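Local coordinates for protein fumarate lyase (Mesorhizobium sp., PDB 3C8T) that belongs to the fumarate lyase family, mostly helical proteins of which this one is modelled as an assembly of four chains, at residues Gly95-Leu98 with His99-Ala102; Ser169-Asp172 with Arg173-Ala176; Ala176-Glu179 with Glu180-Arg184; Ile222-His225 with Ser226-Ala230. One frame throughout, in Å; residues are numbered along the deposited sequence.

Interaction 1 (Gly95-Leu98 with His99-Ala102); sequences GKYL and HWGA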
loop_
_atom_site.group_PDB
_atom_site.type_symbol
_atom_site.label_atom_id
_atom_site.label_comp_id
_atom_site.label_asym_id
_atom_site.label_seq_id
_atom_site.Cartn_x
_atom_site.Cartn_y
_atom_site.Cartn_z
ATOM N N GLY A 95 43.804 -9.277 -16.876
ATOM C CA GLY A 95 42.733 -9.163 -15.905
ATOM C C GLY A 95 42.952 -8.040 -14.907
ATOM O O GLY A 95 42.021 -7.608 -14.199
ATOM N N LYS A 96 44.186 -7.551 -14.846
ATOM C CA LYS A 96 44.504 -6.496 -13.915
ATOM C C LYS A 96 43.893 -5.165 -14.360
ATOM O O LYS A 96 43.995 -4.172 -13.629
ATOM C CB LYS A 96 46.029 -6.384 -13.710
ATOM C CG LYS A 96 46.640 -7.525 -12.830
ATOM C CD LYS A 96 45.641 -8.064 -11.726
ATOM C CE LYS A 96 45.558 -7.216 -10.414
ATOM N NZ LYS A 96 44.386 -6.236 -10.290
ATOM N N TYR A 97 43.264 -5.128 -15.540
ATOM C CA TYR A 97 42.651 -3.871 -15.977
ATOM C C TYR A 97 41.143 -3.862 -15.935
ATOM O O TYR A 97 40.510 -2.913 -16.418
ATOM C CB TYR A 97 43.127 -3.459 -17.358
ATOM C CG TYR A 97 44.611 -3.219 -17.436
ATOM C CD1 TYR A 97 45.145 -1.941 -17.265
ATOM C CD2 TYR A 97 45.479 -4.288 -17.672
ATOM C CE1 TYR A 97 46.502 -1.733 -17.352
ATOM C CE2 TYR A 97 46.817 -4.104 -17.754
ATOM C CZ TYR A 97 47.331 -2.832 -17.602
ATOM O OH TYR A 97 48.690 -2.680 -17.700
ATOM N N LEU A 98 40.591 -4.908 -15.337
ATOM C CA LEU A 98 39.164 -5.102 -15.191
ATOM C C LEU A 98 38.613 -4.100 -14.181
ATOM O O LEU A 98 39.352 -3.637 -13.292
ATOM C CB LEU A 98 38.914 -6.519 -14.691
ATOM C CG LEU A 98 38.217 -7.695 -15.409
ATOM C CD1 LEU A 98 37.731 -7.452 -16.816
ATOM C CD2 LEU A 98 39.078 -8.949 -15.319
ATOM N N HIS A 99 37.328 -3.749 -14.331
ATOM C CA HIS A 99 36.636 -2.932 -13.342
ATOM C C HIS A 99 37.500 -1.723 -13.052
ATOM O O HIS A 99 37.851 -1.467 -11.901
ATOM C CB HIS A 99 36.431 -3.767 -12.070
ATOM C CG HIS A 99 35.422 -3.216 -11.110
ATOM N ND1 HIS A 99 34.076 -3.499 -11.202
ATOM C CD2 HIS A 99 35.572 -2.454 -9.996
ATOM C CE1 HIS A 99 33.434 -2.920 -10.202
ATOM N NE2 HIS A 99 34.321 -2.282 -9.454
ATOM N N TRP A 100 37.882 -0.989 -14.086
ATOM C CA TRP A 100 38.825 0.123 -13.905
ATOM C C TRP A 100 38.007 1.376 -13.778
ATOM O O TRP A 100 37.380 1.801 -14.744
ATOM C CB TRP A 100 39.731 0.198 -15.132
ATOM C CG TRP A 100 40.854 1.194 -15.104
ATOM C CD1 TRP A 100 40.815 2.512 -15.512
ATOM C CD2 TRP A 100 42.200 0.942 -14.701
ATOM N NE1 TRP A 100 42.054 3.098 -15.357
ATOM C CE2 TRP A 100 42.926 2.154 -14.875
ATOM C CE3 TRP A 100 42.866 -0.187 -14.211
ATOM C CZ2 TRP A 100 44.292 2.262 -14.573
ATOM C CZ3 TRP A 100 44.220 -0.083 -13.909
ATOM C CH2 TRP A 100 44.923 1.144 -14.100
ATOM N N GLY A 101 37.969 1.941 -12.574
ATOM C CA GLY A 101 37.204 3.152 -12.310
ATOM C C GLY A 101 35.732 2.909 -12.000
ATOM O O GLY A 101 35.032 3.848 -11.656
ATOM N N ALA A 102 35.291 1.654 -12.114
ATOM C CA ALA A 102 33.935 1.201 -11.781
ATOM C C ALA A 102 33.672 1.040 -10.277
ATOM O O ALA A 102 34.576 0.716 -9.524
ATOM C CB ALA A 102 33.649 -0.141 -12.489
HETATM O O HOH W 1 38.191 -1.940 -17.239
#
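W100 folds back over the turn so that its indole lies alongside the phenol ring of Y97, both side chains pointing the same way. The touch is made by CD1 of Y97 on CZ3 of W100, 3.9 Å apart, and the two planes are inclined at 31°, an oblique meeting. CG of W100 stands anti to its backbone N (chi1 -175°), which swings the six-membered ring back toward Y97 and sets its edge near O of K96. This is the loop between helix 80-91 and helix 104-140, where a 3-10 turn ends at Y97 and H99 adopts a left-handed backbone conformation. H99 bonds through ND1 to E34, and the methyl of A102 lies over one face of its imidazole, 3.5 Å above the plane. Water 1 spans the bend, 2.6 Å from O of Y97, and accepts a weak bond from N of W100. L98, whose carbonyl comes 3.1 Å from N of W100 at too poor an angle to bond, packs its side chain on L87 and I55. On the second subunit, R379 reaches into the bend, bonding to the carbonyls of K96, L98 and H99 and packing against W100.

Interaction 2 (Ser169-Asp172 with Arg173-Ala176); sequences SAFD and RHAA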
loop_
_atom_site.group_PDB
_atom_site.type_symbol
_atom_site.label_atom_id
_atom_site.label_comp_id
_atom_site.label_asym_id
_atom_site.label_seq_id
_atom_site.Cartn_x
_atom_site.Cartn_y
_atom_site.Cartn_z
ATOM N N SER A 169 -9.053 -1.007 -25.762
ATOM C CA SER A 169 -8.641 0.381 -25.844
ATOM C C SER A 169 -7.570 0.767 -24.831
ATOM O O SER A 169 -6.651 1.535 -25.158
ATOM C CB SER A 169 -9.838 1.319 -25.730
ATOM O OG SER A 169 -10.306 1.348 -24.397
ATOM N N ALA A 170 -7.708 0.230 -23.628
ATOM C CA ALA A 170 -6.711 0.308 -22.550
ATOM C C ALA A 170 -5.335 -0.240 -22.961
ATOM O O ALA A 170 -4.295 0.357 -22.628
ATOM C CB ALA A 170 -7.233 -0.479 -21.282
ATOM N N PHE A 171 -5.344 -1.392 -23.631
ATOM C CA PHE A 171 -4.097 -2.077 -24.044
ATOM C C PHE A 171 -3.424 -1.402 -25.222
ATOM O O PHE A 171 -2.189 -1.386 -25.312
ATOM C CB PHE A 171 -4.329 -3.565 -24.270
ATOM C CG PHE A 171 -4.541 -4.294 -23.000
ATOM C CD1 PHE A 171 -3.445 -4.645 -22.199
ATOM C CD2 PHE A 171 -5.837 -4.521 -22.522
ATOM C CE1 PHE A 171 -3.639 -5.272 -20.967
ATOM C CE2 PHE A 171 -6.041 -5.122 -21.293
ATOM C CZ PHE A 171 -4.947 -5.515 -20.519
ATOM N N ASP A 172 -4.230 -0.806 -26.099
ATOM C CA ASP A 172 -3.711 0.120 -27.094
ATOM C C ASP A 172 -2.984 1.249 -26.408
ATOM O O ASP A 172 -1.922 1.632 -26.863
ATOM C CB ASP A 172 -4.848 0.696 -27.943
ATOM C CG ASP A 172 -5.506 -0.365 -28.859
ATOM O OD1 ASP A 172 -4.842 -1.368 -29.194
ATOM O OD2 ASP A 172 -6.674 -0.179 -29.254
ATOM N N ARG A 173 -3.533 1.805 -25.315
ATOM C CA ARG A 173 -2.808 2.881 -24.616
ATOM C C ARG A 173 -1.568 2.386 -23.893
ATOM O O ARG A 173 -0.619 3.152 -23.747
ATOM C CB ARG A 173 -3.684 3.722 -23.681
ATOM C CG ARG A 173 -4.688 4.632 -24.380
ATOM C CD ARG A 173 -5.597 5.388 -23.364
ATOM N NE ARG A 173 -6.448 4.529 -22.544
ATOM C CZ ARG A 173 -7.755 4.298 -22.753
ATOM N NH1 ARG A 173 -8.397 4.840 -23.802
ATOM N NH2 ARG A 173 -8.437 3.504 -21.908
ATOM N N HIS A 174 -1.559 1.129 -23.441
ATOM C CA HIS A 174 -0.429 0.632 -22.641
ATOM C C HIS A 174 0.737 0.415 -23.585
ATOM O O HIS A 174 1.891 0.684 -23.211
ATOM C CB HIS A 174 -0.724 -0.685 -21.876
ATOM C CG HIS A 174 -1.767 -0.568 -20.786
ATOM N ND1 HIS A 174 -1.756 0.434 -19.837
ATOM C CD2 HIS A 174 -2.806 -1.378 -20.460
ATOM C CE1 HIS A 174 -2.772 0.266 -19.008
ATOM N NE2 HIS A 174 -3.426 -0.829 -19.366
ATOM N N ALA A 175 0.437 -0.084 -24.796
ATOM C CA ALA A 175 1.453 -0.214 -25.862
ATOM C C ALA A 175 2.171 1.078 -26.144
ATOM O O ALA A 175 3.399 1.071 -26.296
ATOM C CB ALA A 175 0.865 -0.769 -27.143
ATOM N N ALA A 176 1.419 2.182 -26.194
ATOM C CA ALA A 176 1.996 3.510 -26.372
ATOM C C ALA A 176 2.899 3.903 -25.183
ATOM O O ALA A 176 4.007 4.410 -25.390
ATOM C CB ALA A 176 0.916 4.571 -26.628
HETATM O O HOH W 2 -11.292 3.462 -23.411
#
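The imidazole of H174 has O of A170 over one face, 3.1 Å above its plane and offset toward the rim, while CD1 of F171 lies at its edge. From F171's side this is a T-shaped pair: the H174 edge is directed at the phenyl face, with planes at 77° and CD2 of H174 3.8 Å from CD1 of F171. The guanidinium of R173 is the second flat group. It lies over the preceding turn with O of S169 3.8 Å above its centre, and water 2 sits in plane at its edge. That water donates to OG of S169 at 2.5 Å and accepts from NH2 of R173 at 3.2 Å, joining two side chains whose own polar atoms stay further apart. A bend at chi3 (-63°) folds the arginine back along the helix, and its NE makes a salt bridge to D229 of the second subunit. H174 sends NE2 to S244, and D172 pairs with R131 and R443; S169 OG also bonds to O of V166. Beneath the side chains run i to i+4 backbone bonds, the straightest from N of A175 to O of F171 (166°). The arrangement is that of a long alpha-helix, 160-185, packed against helices 104-140 and 229-255 and facing a second subunit.

Interaction 3 (Ala176-Glu179 with Glu180-Arg184); sequences ARLE and EISPR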
loop_
_atom_site.group_PDB
_atom_site.type_symbol
_atom_site.label_atom_id
_atom_site.label_comp_id
_atom_site.label_asym_id
_atom_site.label_seq_id
_atom_site.Cartn_x
_atom_site.Cartn_y
_atom_site.Cartn_z
ATOM N N ALA A 176 1.419 2.182 -26.194
ATOM C CA ALA A 176 1.996 3.510 -26.372
ATOM C C ALA A 176 2.899 3.903 -25.183
ATOM O O ALA A 176 4.007 4.410 -25.390
ATOM C CB ALA A 176 0.916 4.571 -26.628
ATOM N N ARG A 177 2.423 3.668 -23.957
ATOM C CA ARG A 177 3.204 3.980 -22.724
ATOM C C ARG A 177 4.571 3.258 -22.713
ATOM O O ARG A 177 5.602 3.861 -22.400
ATOM C CB ARG A 177 2.401 3.618 -21.454
ATOM C CG ARG A 177 1.129 4.444 -21.236
ATOM C CD ARG A 177 0.311 3.965 -20.042
ATOM N NE ARG A 177 -0.865 4.826 -19.917
ATOM C CZ ARG A 177 -2.117 4.448 -20.160
ATOM N NH1 ARG A 177 -2.399 3.187 -20.460
ATOM N NH2 ARG A 177 -3.088 5.342 -20.076
ATOM N N LEU A 178 4.565 1.963 -23.072
ATOM C CA LEU A 178 5.789 1.149 -23.109
ATOM C C LEU A 178 6.907 1.806 -23.946
ATOM O O LEU A 178 8.079 1.874 -23.521
ATOM C CB LEU A 178 5.468 -0.276 -23.610
ATOM C CG LEU A 178 6.610 -1.329 -23.511
ATOM C CD1 LEU A 178 6.086 -2.766 -23.340
ATOM C CD2 LEU A 178 7.570 -1.271 -24.688
ATOM N N GLU A 179 6.535 2.278 -25.136
ATOM C CA GLU A 179 7.444 2.949 -26.055
ATOM C C GLU A 179 7.996 4.279 -25.491
ATOM O O GLU A 179 9.164 4.610 -25.709
ATOM C CB GLU A 179 6.783 3.122 -27.464
ATOM C CG GLU A 179 6.327 1.790 -28.133
ATOM C CD GLU A 179 7.398 0.649 -28.130
ATOM O OE1 GLU A 179 8.593 0.929 -28.393
ATOM O OE2 GLU A 179 7.057 -0.545 -27.858
ATOM N N GLU A 180 7.184 5.021 -24.745
ATOM C CA GLU A 180 7.629 6.264 -24.087
ATOM C C GLU A 180 8.626 6.033 -22.927
ATOM O O GLU A 180 9.610 6.797 -22.749
ATOM C CB GLU A 180 6.397 7.084 -23.620
ATOM C CG GLU A 180 5.622 7.705 -24.810
ATOM C CD GLU A 180 4.282 8.395 -24.456
ATOM O OE1 GLU A 180 3.682 8.113 -23.394
ATOM O OE2 GLU A 180 3.834 9.249 -25.271
ATOM N N ILE A 181 8.368 4.993 -22.131
ATOM C CA ILE A 181 9.195 4.701 -20.946
ATOM C C ILE A 181 10.591 4.157 -21.325
ATOM O O ILE A 181 11.557 4.478 -20.656
ATOM C CB ILE A 181 8.484 3.691 -20.014
ATOM C CG1 ILE A 181 7.344 4.379 -19.258
ATOM C CG2 ILE A 181 9.406 3.177 -18.996
ATOM C CD1 ILE A 181 6.145 3.505 -19.048
ATOM N N SER A 182 10.662 3.299 -22.358
ATOM C CA SER A 182 11.907 2.627 -22.769
ATOM C C SER A 182 13.169 3.523 -22.918
ATOM O O SER A 182 14.215 3.134 -22.431
ATOM C CB SER A 182 11.711 1.821 -24.062
ATOM O OG SER A 182 10.872 0.688 -23.863
ATOM N N PRO A 183 13.093 4.687 -23.615
ATOM C CA PRO A 183 14.346 5.447 -23.663
ATOM C C PRO A 183 14.709 6.062 -22.315
ATOM O O PRO A 183 15.845 6.504 -22.164
ATOM C CB PRO A 183 14.054 6.610 -24.660
ATOM C CG PRO A 183 12.742 6.225 -25.350
ATOM C CD PRO A 183 12.012 5.364 -24.355
ATOM N N ARG A 184 13.773 6.162 -21.368
ATOM C CA ARG A 184 14.163 6.738 -20.076
ATOM C C ARG A 184 14.926 5.714 -19.205
ATOM O O ARG A 184 15.995 6.030 -18.635
ATOM C CB ARG A 184 13.014 7.439 -19.316
ATOM C CG ARG A 184 12.734 8.903 -19.835
ATOM C CD ARG A 184 11.616 9.574 -19.034
ATOM N NE ARG A 184 10.370 8.760 -19.001
ATOM C CZ ARG A 184 9.303 8.953 -19.779
ATOM N NH1 ARG A 184 9.284 9.924 -20.692
ATOM N NH2 ARG A 184 8.240 8.168 -19.659
#
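S182 turns its OG back to O of L178, 3.1 Å away, where the backbone N of S182 already bonds at 3.2 Å. OG stands anti to its own carbonyl carbon (chi1 -69°), which lays it along the preceding turn; the hydroxyl proton has another acceptor within range, so that bond is not settled. CD2 of L178 flanks the same hydroxyl at 3.9 Å. One residue earlier, CD1 of I181 lies 3.4 Å from O of R177, the carbonyl that takes the N-H of I181 nearly head-on (C=O...N 168°). E180 runs extended beyond CG, passing that methylene by O of A176 before its carboxylate leaves the turn. All this lies near the end of helix 160-185, which kinks at P183: a proline has no N-H to give, and its CD sits 3.2 Å from O of E179 instead. The N of R184 turns to O of I181, a shorter step than the i to i+4 bonds before it. Over one face of the R184 guanidinium lies O of E180. In the next shell, L178 and S182 pack on helix 104-140 and I181 on helix 229-255. Charged ends cross to the second subunit: E180 pairs with R184 there, reciprocally, and R177 with its E233 and D229. R184 NE also holds E233 of its own chain.

Interaction 4 (Ile222-His225 with Ser226-Ala230); sequences ITWH and SARDA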
loop_
_atom_site.group_PDB
_atom_site.type_symbol
_atom_site.label_atom_id
_atom_site.label_comp_id
_atom_site.label_asym_id
_atom_site.label_seq_id
_atom_site.Cartn_x
_atom_site.Cartn_y
_atom_site.Cartn_z
ATOM N N ILE A 222 22.891 12.392 -15.979
ATOM C CA ILE A 222 23.816 12.348 -14.849
ATOM C C ILE A 222 23.565 11.024 -14.080
ATOM O O ILE A 222 22.494 10.367 -14.221
ATOM C CB ILE A 222 23.663 13.627 -13.923
ATOM C CG1 ILE A 222 24.818 13.772 -12.906
ATOM C CG2 ILE A 222 22.267 13.651 -13.227
ATOM C CD1 ILE A 222 24.917 15.190 -12.295
ATOM N N THR A 223 24.569 10.644 -13.295
ATOM C CA THR A 223 24.534 9.550 -12.339
ATOM C C THR A 223 23.134 9.334 -11.758
ATOM O O THR A 223 22.457 10.290 -11.312
ATOM C CB THR A 223 25.520 9.861 -11.192
ATOM O OG1 THR A 223 26.790 10.192 -11.758
ATOM C CG2 THR A 223 25.664 8.657 -10.208
ATOM N N TRP A 224 22.679 8.083 -11.791
ATOM C CA TRP A 224 21.364 7.791 -11.240
ATOM C C TRP A 224 21.426 6.732 -10.125
ATOM O O TRP A 224 20.462 6.037 -9.891
ATOM C CB TRP A 224 20.341 7.472 -12.362
ATOM C CG TRP A 224 20.768 6.425 -13.352
ATOM C CD1 TRP A 224 21.588 6.596 -14.431
ATOM C CD2 TRP A 224 20.373 5.026 -13.365
ATOM N NE1 TRP A 224 21.727 5.393 -15.123
ATOM C CE2 TRP A 224 20.972 4.430 -14.490
ATOM C CE3 TRP A 224 19.537 4.243 -12.545
ATOM C CZ2 TRP A 224 20.795 3.081 -14.803
ATOM C CZ3 TRP A 224 19.349 2.884 -12.870
ATOM C CH2 TRP A 224 19.968 2.332 -13.975
ATOM N N HIS A 225 22.580 6.610 -9.459
ATOM C CA HIS A 225 22.737 5.715 -8.308
ATOM C C HIS A 225 21.596 5.997 -7.314
ATOM O O HIS A 225 21.062 5.072 -6.705
ATOM C CB HIS A 225 24.081 5.936 -7.609
ATOM C CG HIS A 225 25.277 5.441 -8.372
ATOM N ND1 HIS A 225 26.532 6.006 -8.232
ATOM C CD2 HIS A 225 25.421 4.438 -9.264
ATOM C CE1 HIS A 225 27.386 5.378 -9.013
ATOM N NE2 HIS A 225 26.741 4.412 -9.640
ATOM N N SER A 226 21.232 7.273 -7.166
ATOM C CA SER A 226 20.211 7.687 -6.193
ATOM C C SER A 226 19.003 8.443 -6.777
ATOM O O SER A 226 18.177 8.947 -6.024
ATOM C CB SER A 226 20.861 8.514 -5.089
ATOM O OG SER A 226 21.258 9.762 -5.606
ATOM N N ALA A 227 18.902 8.484 -8.105
ATOM C CA ALA A 227 17.749 9.056 -8.846
ATOM C C ALA A 227 17.032 7.920 -9.593
ATOM O O ALA A 227 17.345 7.606 -10.761
ATOM C CB ALA A 227 18.234 10.167 -9.846
ATOM N N ARG A 228 16.056 7.305 -8.919
ATOM C CA ARG A 228 15.531 5.974 -9.324
ATOM C C ARG A 228 14.190 6.035 -10.072
ATOM O O ARG A 228 13.489 5.018 -10.163
ATOM C CB ARG A 228 15.375 5.075 -8.057
ATOM C CG ARG A 228 16.651 5.003 -7.154
ATOM C CD ARG A 228 17.910 4.598 -7.950
ATOM N NE ARG A 228 17.943 3.178 -8.324
ATOM C CZ ARG A 228 18.938 2.587 -8.981
ATOM N NH1 ARG A 228 19.998 3.307 -9.397
ATOM N NH2 ARG A 228 18.882 1.264 -9.208
ATOM N N ASP A 229 13.829 7.219 -10.571
ATOM C CA ASP A 229 12.512 7.450 -11.142
ATOM C C ASP A 229 12.235 6.665 -12.424
ATOM O O ASP A 229 11.096 6.296 -12.687
ATOM C CB ASP A 229 12.267 8.950 -11.365
ATOM C CG ASP A 229 13.409 9.624 -12.154
ATOM O OD1 ASP A 229 14.525 9.779 -11.611
ATOM O OD2 ASP A 229 13.193 9.989 -13.317
ATOM N N ALA A 230 13.262 6.435 -13.239
ATOM C CA ALA A 230 13.028 5.705 -14.470
ATOM C C ALA A 230 12.790 4.238 -14.194
ATOM O O ALA A 230 12.019 3.577 -14.918
ATOM C CB ALA A 230 14.157 5.895 -15.440
HETATM O O HOH W 3 22.652 9.500 -8.289
#
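W224 to A227 form a type I beta turn, closed by a weak bond from N of A227 to O of W224 (3.4 Å), and the chain then enters helix 229-255 with R228 at the N-cap position. The same W224 carbonyl is gripped more firmly by R228: NH1 donates at 2.8 Å with an N-H...O angle of 147°, the oxygen lying close to the guanidinium plane. Two bends in its chain curl the arginine back to this oxygen. It also meets the indole, whose CE3 comes 3.3 Å from NH1 while CZ3 lies over one face of the guanidinium; the ring and guanidinium planes are 26° apart. CB of W224 packs on A227, 3.4 Å from its O and 4.2 Å from its CB. Water 3 accepts from N of S226 at 2.9 Å and donates weakly to O of T223. R228 is buried, and salt bridges to E321 and D109 would be expected to balance its charge. H225 bonds to D106 through NE2, and W224 NE1 to O of V188. The turn thus packs against helix 104-140, with W224 on V113, while E321 comes from helix 315-344 and D229 begins helix 229-255.

Interactions 2 and 3 overlap at A176; the others follow one another along the chain, and none encloses another. Interaction 1 comes first, shaping the loop that joins helix 80-91 to helix 104-140. Interactions 2 and 3 follow as successive stretches of helix 160-185, touching where A170 O nears R177 NH1. Interaction 4 closes the turn that leads into helix 229-255, and meets interaction 3 where O of R184 lies 3.7 Å from CB of A230. Interaction 1 stands apart, its nearest atoms about 8 Å from interaction 4 and about 33 Å from interaction 2. All four reach the second subunit, where D229 of interaction 4 meets arginines of interactions 2 and 3.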